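Local coordinates for major capsid protein (PDB 5J7O) that probably builds the outer protein shell of Faustovirus, a large double-stranded DNA virus, as a trimeric capsomer subunit with a double jelly-roll fold, at residues Ile89-Pro94 with Ile392-Asn397; Asp102-Val107 with Phe296-Phe301; Val189-Asn194 with Arg320-Asp325. One frame throughout, in Å; residues are numbered along the deposited sequence.

Overall arrangement
From the N terminus, strand 88-92 comes first and strand 99-109 follows it directly; their partners come much later in the chain. Contact 2 (102-107 with 296-301) is the first to close, at 296-301. Contact 3 (189-194 with 320-325) opens inside that loop and closes beyond it, so the two cross. Contact 1 (89-94 with 392-397) closes last, and the other two nest inside it. Contacts 2 and 3 are backbone pairings within two different sheets, whereas contact 1 packs one of those sheets on the other. Strand 389-401 adjoins 99-109, and strand 88-92 adjoins 320-326, so the three contacts, with centres about 9 to 13 Å apart, tie together one jelly-roll sandwich.

Contact 1 of 3, residues Ile89-Pro94 with Ile392-Asn397; sequences IQFSIP and IELYIN
With CG of Phe91 beside its backbone N and anti to the carbonyl carbon, the ring is directed across to strand 392-397, while Leu394, its CG anti to its own N (chi1 171°), sends CD2 back to Phe91 CB. Because the CA-CB bond of Leu394 points at the facing strand, its CB sits over one face of the ring, 3.7 Å from the Phe91 centroid and only 16° off the normal, a CH-pi contact displaced toward the rim. The leucine thus covers the ring and its stem together. At the ring's edge, in its plane, lies the carbonyl O of Ile392, while CG1 of the same isoleucine meets Phe91 CZ at 3.9 Å.

Two smaller contacts flank this centre. Ile89 and Ile392 point at one another tip to tip, CD1 of Ile89 lying 3.7 Å from CD1 of Ile392. Beyond Leu394, the Ile396 CD1 methyl is shared: it touches Ile93 CG2 at 3.8 Å and Pro94 CD at 3.7 Å. Glu393 turns the other way, to a salt bridge with Lys75.

The strand axes stay 8.2 Å apart at their closest and cross at -36°, too far for backbone pairing, and the join is made by apolar side chains. Facing sheets meeting through interleaved aliphatic and aromatic residues are the hallmark of a beta sandwich, here the interior of a viral jelly roll.

Contact 2 of 3, residues Asp102-Val107 with Phe296-Phe301; sequences DMVVHV and FVPLLF
His106 and Phe296 lie next to each other on one face of the sheet with their ring planes almost parallel, 9° apart, but slid so that they hardly overlap; the ring centroids are 4.7 Å apart. What sits over one face of the Phe296 ring is instead the His106 CB, 3.9 Å from that ring's centroid and displaced toward its rim. His106 CG, anti to the backbone N (chi1 174°), carries the imidazole on past the phenyl ring, where CD2 meets Phe296 CE1 at 3.7 Å. The far nitrogen, NE2, is hydrogen-bonded to Asn294.

On the same face, Val104 sets its CG2 methyl near the plane of the Phe296 ring, at the edge, and 3.6 Å from Phe296 CB. The other face belongs to Val105 and Val297, and beyond them Leu299 leans back so that its CD2 lies 3.8 Å from Val105 CG2 while its CD1 packs on Met103 CB. Beneath these side chains, antiparallel backbone bonds link Val105 and Val297 in both directions, and Leu299 N gives a nearly straight bond to Met103 O (2.9 Å, 179°).

Tyr548 of a neighbouring subunit packs on Val104, so the face with Val104 and Phe296 lies at a trimer interface. Helix 216-225 packs on Phe296 and Pro298 through Leu225, and strand 389-401 pairs with the opposite edge of strand 99-109.

Contact 3 of 3, residues Val189-Asn194 with Arg320-Asp325; sequences VKFEVN and RFITVD
Glu192 OE1 is held by two groups, both weakly: Lys190 NZ, two residues back on the same strand, at 3.2 Å in a salt bridge, and Thr323 OG1 across the strands at 3.4 Å. The glutamate chain runs extended beyond CG and crosses the threonine at a slant. Lys190 lies alongside Thr323, the two pointing the same way with their CB atoms 3.9 Å apart, and its chain bends at chi3 (51°), which turns the ammonium back to the carboxylate. The Thr323 hydroxyl also has a weak bond with Gln90 NE2 of the adjoining strand. The cluster lies on the partly exposed face of the sheet, where Phe321 also stands beside Glu192.

The face that carries Phe191, Ile322, Val189 and Val324 is mostly apolar. Ile322 folds its CD1 back (chi2 -61°) to touch Phe191 CD1 at 3.7 Å, obliquely to the ring. The carbonyl O of Phe321 lies at the edge of the Phe191 ring, near its plane. Val193 CG2 sits over one face of this ring. Val189 and Val324 prolong the apolar row.

Four backbone bonds fix the register. Lys190 and Thr323 exchange a pair, the shorter from Lys190 N to Thr323 O at 2.7 Å. Glu192 and Phe321 exchange another, in which Glu192 N reaches Phe321 O almost straight (177°). Farther along, Arg320 starts from the Phe191 face but leaves it, its guanidinium turning away to the backbone O of Ile93.

Strands 88-92 and 196-202 flank this pair on either side, giving an antiparallel sheet with one side largely polar and partly exposed, the other largely apolar and buried, as expected for one wall of a jelly-roll beta sandwich.

Contact 1 of 3, residues Ile89-Pro94 with Ile392-Asn397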
loop_
_atom_site.group_PDB
_atom_site.type_symbol
_atom_site.label_atom_id
_atom_site.label_comp_id
_atom_site.label_asym_id
_atom_site.label_seq_id
_atom_site.Cartn_x
_atom_site.Cartn_y
_atom_site.Cartn_z
ATOM N N ILE B 89 31.646 -17.240 -8.728
ATOM C CA ILE B 89 30.891 -18.206 -9.516
ATOM C C ILE B 89 30.801 -17.674 -10.940
ATOM O O ILE B 89 30.472 -16.500 -11.148
ATOM C CB ILE B 89 29.493 -18.439 -8.920
ATOM C CG1 ILE B 89 29.605 -18.971 -7.490
ATOM C CG2 ILE B 89 28.687 -19.387 -9.785
ATOM C CD1 ILE B 89 28.275 -19.122 -6.793
ATOM N N GLN B 90 31.098 -18.529 -11.917
ATOM C CA GLN B 90 31.121 -18.111 -13.313
ATOM C C GLN B 90 30.286 -19.057 -14.162
ATOM O O GLN B 90 30.474 -20.276 -14.109
ATOM C CB GLN B 90 32.548 -18.055 -13.860
ATOM C CG GLN B 90 32.631 -17.436 -15.244
ATOM C CD GLN B 90 33.986 -17.620 -15.890
ATOM O OE1 GLN B 90 34.416 -18.744 -16.148
ATOM N NE2 GLN B 90 34.668 -16.513 -16.161
ATOM N N PHE B 91 29.379 -18.487 -14.950
ATOM C CA PHE B 91 28.586 -19.226 -15.920
ATOM C C PHE B 91 29.058 -18.889 -17.327
ATOM O O PHE B 91 29.381 -17.734 -17.623
ATOM C CB PHE B 91 27.095 -18.887 -15.810
ATOM C CG PHE B 91 26.510 -19.109 -14.448
ATOM C CD1 PHE B 91 26.568 -18.116 -13.485
ATOM C CD2 PHE B 91 25.877 -20.301 -14.137
ATOM C CE1 PHE B 91 26.020 -18.312 -12.233
ATOM C CE2 PHE B 91 25.326 -20.503 -12.887
ATOM C CZ PHE B 91 25.399 -19.507 -11.933
ATOM N N SER B 92 29.095 -19.896 -18.190
ATOM C CA SER B 92 29.161 -19.638 -19.618
ATOM C C SER B 92 27.755 -19.388 -20.147
ATOM O O SER B 92 26.775 -19.948 -19.648
ATOM C CB SER B 92 29.800 -20.811 -20.362
ATOM O OG SER B 92 31.187 -20.903 -20.087
ATOM N N ILE B 93 27.659 -18.523 -21.148
ATOM C CA ILE B 93 26.384 -18.291 -21.820
ATOM C C ILE B 93 26.307 -19.269 -22.985
ATOM O O ILE B 93 26.963 -19.057 -24.016
ATOM C CB ILE B 93 26.244 -16.832 -22.283
ATOM C CG1 ILE B 93 26.432 -15.886 -21.096
ATOM C CG2 ILE B 93 24.883 -16.609 -22.924
ATOM C CD1 ILE B 93 26.391 -14.420 -21.464
ATOM N N PRO B 94 25.537 -20.351 -22.864
ATOM C CA PRO B 94 25.563 -21.394 -23.892
ATOM C C PRO B 94 25.043 -20.886 -25.225
ATOM O O PRO B 94 24.312 -19.897 -25.310
ATOM C CB PRO B 94 24.645 -22.485 -23.322
ATOM C CG PRO B 94 24.512 -22.168 -21.864
ATOM C CD PRO B 94 24.611 -20.680 -21.769
ATOM N N ILE B 392 22.901 -23.328 -7.621
ATOM C CA ILE B 392 22.899 -22.028 -8.279
ATOM C C ILE B 392 22.974 -22.241 -9.788
ATOM O O ILE B 392 23.867 -22.929 -10.294
ATOM C CB ILE B 392 24.027 -21.116 -7.753
ATOM C CG1 ILE B 392 23.870 -19.700 -8.310
ATOM C CG2 ILE B 392 25.407 -21.675 -8.074
ATOM C CD1 ILE B 392 24.730 -18.669 -7.615
ATOM N N GLU B 393 22.005 -21.682 -10.510
ATOM C CA GLU B 393 21.895 -21.866 -11.950
ATOM C C GLU B 393 21.489 -20.552 -12.595
ATOM O O GLU B 393 20.684 -19.801 -12.038
ATOM C CB GLU B 393 20.871 -22.957 -12.302
ATOM C CG GLU B 393 21.368 -24.380 -12.113
ATOM C CD GLU B 393 20.287 -25.412 -12.380
ATOM O OE1 GLU B 393 19.234 -25.361 -11.709
ATOM O OE2 GLU B 393 20.486 -26.268 -13.267
ATOM N N LEU B 394 22.046 -20.282 -13.772
ATOM C CA LEU B 394 21.730 -19.081 -14.533
ATOM C C LEU B 394 20.671 -19.410 -15.576
ATOM O O LEU B 394 20.869 -20.304 -16.407
ATOM C CB LEU B 394 22.977 -18.510 -15.206
ATOM C CG LEU B 394 22.713 -17.377 -16.202
ATOM C CD1 LEU B 394 22.058 -16.187 -15.514
ATOM C CD2 LEU B 394 23.993 -16.958 -16.908
ATOM N N TYR B 395 19.555 -18.690 -15.533
ATOM C CA TYR B 395 18.480 -18.835 -16.505
ATOM C C TYR B 395 18.619 -17.745 -17.559
ATOM O O TYR B 395 18.706 -16.559 -17.224
ATOM C CB TYR B 395 17.111 -18.745 -15.828
ATOM C CG TYR B 395 16.742 -19.945 -14.982
ATOM C CD1 TYR B 395 17.547 -20.353 -13.926
ATOM C CD2 TYR B 395 15.577 -20.658 -15.228
ATOM C CE1 TYR B 395 17.210 -21.446 -13.150
ATOM C CE2 TYR B 395 15.229 -21.750 -14.456
ATOM C CZ TYR B 395 16.050 -22.139 -13.419
ATOM O OH TYR B 395 15.710 -23.227 -12.647
ATOM N N ILE B 396 18.646 -18.147 -18.827
ATOM C CA ILE B 396 18.857 -17.230 -19.941
ATOM C C ILE B 396 17.710 -17.387 -20.927
ATOM O O ILE B 396 17.433 -18.498 -21.391
ATOM C CB ILE B 396 20.203 -17.485 -20.646
ATOM C CG1 ILE B 396 21.346 -17.514 -19.630
ATOM C CG2 ILE B 396 20.456 -16.423 -21.706
ATOM C CD1 ILE B 396 22.646 -18.030 -20.201
ATOM N N ASN B 397 17.049 -16.278 -21.248
ATOM C CA ASN B 397 16.034 -16.278 -22.290
ATOM C C ASN B 397 16.713 -16.245 -23.652
ATOM O O ASN B 397 17.597 -15.419 -23.894
ATOM C CB ASN B 397 15.099 -15.080 -22.130
ATOM C CG ASN B 397 13.872 -15.175 -23.016
ATOM O OD1 ASN B 397 13.596 -16.220 -23.602
ATOM N ND2 ASN B 397 13.125 -14.082 -23.111
#

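Contact 2 of 3, residues Asp102-Val107 with Phe296-Phe301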
loop_
_atom_site.group_PDB
_atom_site.type_symbol
_atom_site.label_atom_id
_atom_site.label_comp_id
_atom_site.label_asym_id
_atom_site.label_seq_id
_atom_site.Cartn_x
_atom_site.Cartn_y
_atom_site.Cartn_z
ATOM N N ASP B 102 16.902 -11.519 -21.209
ATOM C CA ASP B 102 16.879 -11.361 -19.761
ATOM C C ASP B 102 17.474 -12.580 -19.063
ATOM O O ASP B 102 17.373 -13.714 -19.538
ATOM C CB ASP B 102 15.449 -11.120 -19.273
ATOM C CG ASP B 102 14.483 -12.194 -19.734
ATOM O OD1 ASP B 102 14.141 -12.208 -20.936
ATOM O OD2 ASP B 102 14.057 -13.017 -18.895
ATOM N N MET B 103 18.105 -12.328 -17.917
ATOM C CA MET B 103 18.792 -13.359 -17.153
ATOM C C MET B 103 18.370 -13.294 -15.694
ATOM O O MET B 103 18.167 -12.208 -15.143
ATOM C CB MET B 103 20.315 -13.212 -17.262
ATOM C CG MET B 103 20.851 -13.355 -18.676
ATOM S SD MET B 103 22.650 -13.260 -18.755
ATOM C CE MET B 103 22.919 -13.531 -20.506
ATOM N N VAL B 104 18.245 -14.464 -15.075
ATOM C CA VAL B 104 17.886 -14.572 -13.666
ATOM C C VAL B 104 18.595 -15.793 -13.094
ATOM O O VAL B 104 18.720 -16.824 -13.761
ATOM C CB VAL B 104 16.353 -14.641 -13.480
ATOM C CG1 VAL B 104 15.774 -15.894 -14.122
ATOM C CG2 VAL B 104 15.982 -14.558 -12.013
ATOM N N VAL B 105 19.083 -15.666 -11.863
ATOM C CA VAL B 105 19.925 -16.681 -11.239
ATOM C C VAL B 105 19.169 -17.289 -10.067
ATOM O O VAL B 105 18.788 -16.582 -9.126
ATOM C CB VAL B 105 21.268 -16.097 -10.778
ATOM C CG1 VAL B 105 22.072 -17.147 -10.035
ATOM C CG2 VAL B 105 22.053 -15.567 -11.965
ATOM N N HIS B 106 18.958 -18.602 -10.122
ATOM C CA HIS B 106 18.344 -19.330 -9.021
ATOM C C HIS B 106 19.405 -19.643 -7.973
ATOM O O HIS B 106 20.407 -20.294 -8.278
ATOM C CB HIS B 106 17.694 -20.615 -9.528
ATOM C CG HIS B 106 17.152 -21.493 -8.442
ATOM N ND1 HIS B 106 17.155 -22.869 -8.527
ATOM C CD2 HIS B 106 16.585 -21.191 -7.251
ATOM C CE1 HIS B 106 16.617 -23.377 -7.433
ATOM N NE2 HIS B 106 16.262 -22.380 -6.641
ATOM N N VAL B 107 19.196 -19.170 -6.746
ATOM C CA VAL B 107 20.086 -19.456 -5.628
ATOM C C VAL B 107 19.301 -20.227 -4.578
ATOM O O VAL B 107 18.155 -19.885 -4.273
ATOM C CB VAL B 107 20.689 -18.173 -5.021
ATOM C CG1 VAL B 107 21.768 -18.525 -4.004
ATOM C CG2 VAL B 107 21.247 -17.277 -6.115
ATOM N N PHE B 296 15.302 -16.157 -7.037
ATOM C CA PHE B 296 15.569 -15.983 -8.462
ATOM C C PHE B 296 15.993 -14.529 -8.631
ATOM O O PHE B 296 15.159 -13.648 -8.850
ATOM C CB PHE B 296 14.346 -16.327 -9.318
ATOM C CG PHE B 296 14.229 -17.787 -9.657
ATOM C CD1 PHE B 296 13.720 -18.686 -8.736
ATOM C CD2 PHE B 296 14.618 -18.259 -10.900
ATOM C CE1 PHE B 296 13.607 -20.030 -9.045
ATOM C CE2 PHE B 296 14.507 -19.600 -11.217
ATOM C CZ PHE B 296 14.001 -20.487 -10.288
ATOM N N VAL B 297 17.294 -14.280 -8.517
ATOM C CA VAL B 297 17.830 -12.923 -8.549
ATOM C C VAL B 297 18.019 -12.501 -10.002
ATOM O O VAL B 297 18.846 -13.091 -10.711
ATOM C CB VAL B 297 19.150 -12.820 -7.771
ATOM C CG1 VAL B 297 19.652 -11.385 -7.764
ATOM C CG2 VAL B 297 18.965 -13.328 -6.349
ATOM N N PRO B 298 17.286 -11.499 -10.479
ATOM C CA PRO B 298 17.474 -11.046 -11.859
ATOM C C PRO B 298 18.787 -10.298 -12.020
ATOM O O PRO B 298 19.251 -9.603 -11.112
ATOM C CB PRO B 298 16.277 -10.116 -12.100
ATOM C CG PRO B 298 15.324 -10.383 -10.956
ATOM C CD PRO B 298 16.188 -10.785 -9.810
ATOM N N LEU B 299 19.386 -10.446 -13.199
ATOM C CA LEU B 299 20.625 -9.750 -13.533
ATOM C C LEU B 299 20.264 -8.452 -14.246
ATOM O O LEU B 299 19.726 -8.473 -15.359
ATOM C CB LEU B 299 21.530 -10.633 -14.386
ATOM C CG LEU B 299 21.905 -11.972 -13.742
ATOM C CD1 LEU B 299 23.016 -12.657 -14.521
ATOM C CD2 LEU B 299 22.299 -11.793 -12.281
ATOM N N LEU B 300 20.564 -7.324 -13.605
ATOM C CA LEU B 300 20.022 -6.024 -14.001
ATOM C C LEU B 300 20.893 -5.354 -15.067
ATOM O O LEU B 300 21.369 -4.231 -14.907
ATOM C CB LEU B 300 19.876 -5.132 -12.773
ATOM C CG LEU B 300 19.283 -5.788 -11.524
ATOM C CD1 LEU B 300 19.723 -5.046 -10.271
ATOM C CD2 LEU B 300 17.765 -5.840 -11.609
ATOM N N PHE B 301 21.085 -6.058 -16.179
ATOM C CA PHE B 301 21.803 -5.498 -17.313
ATOM C C PHE B 301 20.825 -4.880 -18.314
ATOM O O PHE B 301 19.610 -5.073 -18.240
ATOM C CB PHE B 301 22.661 -6.564 -17.993
ATOM C CG PHE B 301 23.827 -7.028 -17.163
ATOM C CD1 PHE B 301 24.853 -6.157 -16.834
ATOM C CD2 PHE B 301 23.907 -8.343 -16.734
ATOM C CE1 PHE B 301 25.928 -6.585 -16.078
ATOM C CE2 PHE B 301 24.982 -8.776 -15.979
ATOM C CZ PHE B 301 25.993 -7.896 -15.650
#

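Contact 3 of 3, residues Val189-Asn194 with Arg320-Asp325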
loop_
_atom_site.group_PDB
_atom_site.type_symbol
_atom_site.label_atom_id
_atom_site.label_comp_id
_atom_site.label_asym_id
_atom_site.label_seq_id
_atom_site.Cartn_x
_atom_site.Cartn_y
_atom_site.Cartn_z
ATOM N N VAL B 189 28.562 -8.437 -10.009
ATOM C CA VAL B 189 27.968 -9.199 -11.102
ATOM C C VAL B 189 28.587 -8.692 -12.396
ATOM O O VAL B 189 28.492 -7.499 -12.703
ATOM C CB VAL B 189 26.437 -9.063 -11.142
ATOM C CG1 VAL B 189 25.864 -9.859 -12.303
ATOM C CG2 VAL B 189 25.823 -9.520 -9.826
ATOM N N LYS B 190 29.212 -9.590 -13.155
ATOM C CA LYS B 190 30.007 -9.213 -14.316
ATOM C C LYS B 190 29.475 -9.866 -15.584
ATOM O O LYS B 190 29.139 -11.055 -15.591
ATOM C CB LYS B 190 31.477 -9.606 -14.124
ATOM C CG LYS B 190 32.253 -8.706 -13.176
ATOM C CD LYS B 190 33.593 -9.328 -12.811
ATOM C CE LYS B 190 34.365 -9.757 -14.049
ATOM N NZ LYS B 190 35.622 -10.473 -13.695
ATOM N N PHE B 191 29.407 -9.077 -16.655
ATOM C CA PHE B 191 29.192 -9.572 -18.011
ATOM C C PHE B 191 30.511 -9.406 -18.755
ATOM O O PHE B 191 30.898 -8.285 -19.102
ATOM C CB PHE B 191 28.061 -8.819 -18.709
ATOM C CG PHE B 191 27.823 -9.261 -20.128
ATOM C CD1 PHE B 191 28.003 -10.584 -20.497
ATOM C CD2 PHE B 191 27.434 -8.349 -21.095
ATOM C CE1 PHE B 191 27.790 -10.991 -21.801
ATOM C CE2 PHE B 191 27.222 -8.750 -22.401
ATOM C CZ PHE B 191 27.400 -10.073 -22.754
ATOM N N GLU B 192 31.195 -10.519 -19.001
ATOM C CA GLU B 192 32.588 -10.516 -19.426
ATOM C C GLU B 192 32.705 -11.008 -20.863
ATOM O O GLU B 192 32.151 -12.057 -21.211
ATOM C CB GLU B 192 33.421 -11.396 -18.493
ATOM C CG GLU B 192 34.862 -10.966 -18.325
ATOM C CD GLU B 192 35.532 -11.668 -17.161
ATOM O OE1 GLU B 192 34.806 -12.186 -16.284
ATOM O OE2 GLU B 192 36.778 -11.705 -17.122
ATOM N N VAL B 193 33.423 -10.250 -21.692
ATOM C CA VAL B 193 33.679 -10.610 -23.083
ATOM C C VAL B 193 35.155 -10.379 -23.376
ATOM O O VAL B 193 35.677 -9.287 -23.125
ATOM C CB VAL B 193 32.806 -9.801 -24.064
ATOM C CG1 VAL B 193 33.041 -10.272 -25.493
ATOM C CG2 VAL B 193 31.333 -9.915 -23.700
ATOM N N ASN B 194 35.823 -11.408 -23.906
ATOM C CA ASN B 194 37.238 -11.344 -24.284
ATOM C C ASN B 194 38.135 -11.011 -23.096
ATOM O O ASN B 194 39.221 -10.452 -23.264
ATOM C CB ASN B 194 37.471 -10.338 -25.416
ATOM C CG ASN B 194 36.580 -10.589 -26.608
ATOM O OD1 ASN B 194 35.969 -11.648 -26.721
ATOM N ND2 ASN B 194 36.502 -9.617 -27.509
ATOM N N ARG B 320 32.376 -15.444 -23.622
ATOM C CA ARG B 320 31.318 -14.692 -22.963
ATOM C C ARG B 320 30.943 -15.396 -21.666
ATOM O O ARG B 320 30.697 -16.607 -21.660
ATOM C CB ARG B 320 30.098 -14.552 -23.880
ATOM C CG ARG B 320 29.593 -15.870 -24.450
ATOM C CD ARG B 320 28.581 -15.656 -25.562
ATOM N NE ARG B 320 27.789 -16.857 -25.810
ATOM C CZ ARG B 320 26.949 -17.002 -26.830
ATOM N NH1 ARG B 320 26.796 -16.020 -27.708
ATOM N NH2 ARG B 320 26.265 -18.129 -26.973
ATOM N N PHE B 321 30.912 -14.643 -20.568
ATOM C CA PHE B 321 30.685 -15.238 -19.260
ATOM C C PHE B 321 29.875 -14.293 -18.388
ATOM O O PHE B 321 29.889 -13.074 -18.580
ATOM C CB PHE B 321 32.002 -15.570 -18.549
ATOM C CG PHE B 321 32.883 -16.518 -19.307
ATOM C CD1 PHE B 321 32.736 -17.887 -19.160
ATOM C CD2 PHE B 321 33.864 -16.041 -20.160
ATOM C CE1 PHE B 321 33.549 -18.763 -19.853
ATOM C CE2 PHE B 321 34.679 -16.912 -20.856
ATOM C CZ PHE B 321 34.521 -18.274 -20.702
ATOM N N ILE B 322 29.167 -14.876 -17.424
ATOM C CA ILE B 322 28.541 -14.140 -16.333
ATOM C C ILE B 322 29.256 -14.552 -15.053
ATOM O O ILE B 322 29.176 -15.713 -14.631
ATOM C CB ILE B 322 27.033 -14.411 -16.241
ATOM C CG1 ILE B 322 26.310 -13.822 -17.453
ATOM C CG2 ILE B 322 26.470 -13.831 -14.951
ATOM C CD1 ILE B 322 26.461 -12.319 -17.585
ATOM N N THR B 323 29.967 -13.610 -14.445
ATOM C CA THR B 323 30.729 -13.850 -13.227
ATOM C C THR B 323 30.025 -13.176 -12.057
ATOM O O THR B 323 29.605 -12.020 -12.164
ATOM C CB THR B 323 32.162 -13.328 -13.368
ATOM O OG1 THR B 323 32.891 -14.170 -14.269
ATOM C CG2 THR B 323 32.865 -13.296 -12.021
ATOM N N VAL B 324 29.890 -13.902 -10.950
ATOM C CA VAL B 324 29.176 -13.419 -9.774
ATOM C C VAL B 324 30.053 -13.638 -8.548
ATOM O O VAL B 324 30.463 -14.770 -8.268
ATOM C CB VAL B 324 27.821 -14.122 -9.592
ATOM C CG1 VAL B 324 27.116 -13.585 -8.363
ATOM C CG2 VAL B 324 26.950 -13.943 -10.829
ATOM N N ASP B 325 30.338 -12.559 -7.822
ATOM C CA ASP B 325 31.005 -12.646 -6.529
ATOM C C ASP B 325 29.951 -12.782 -5.437
ATOM O O ASP B 325 28.964 -12.039 -5.422
ATOM C CB ASP B 325 31.878 -11.418 -6.278
ATOM C CG ASP B 325 33.055 -11.333 -7.230
ATOM O OD1 ASP B 325 33.411 -12.367 -7.835
ATOM O OD2 ASP B 325 33.631 -10.233 -7.369
#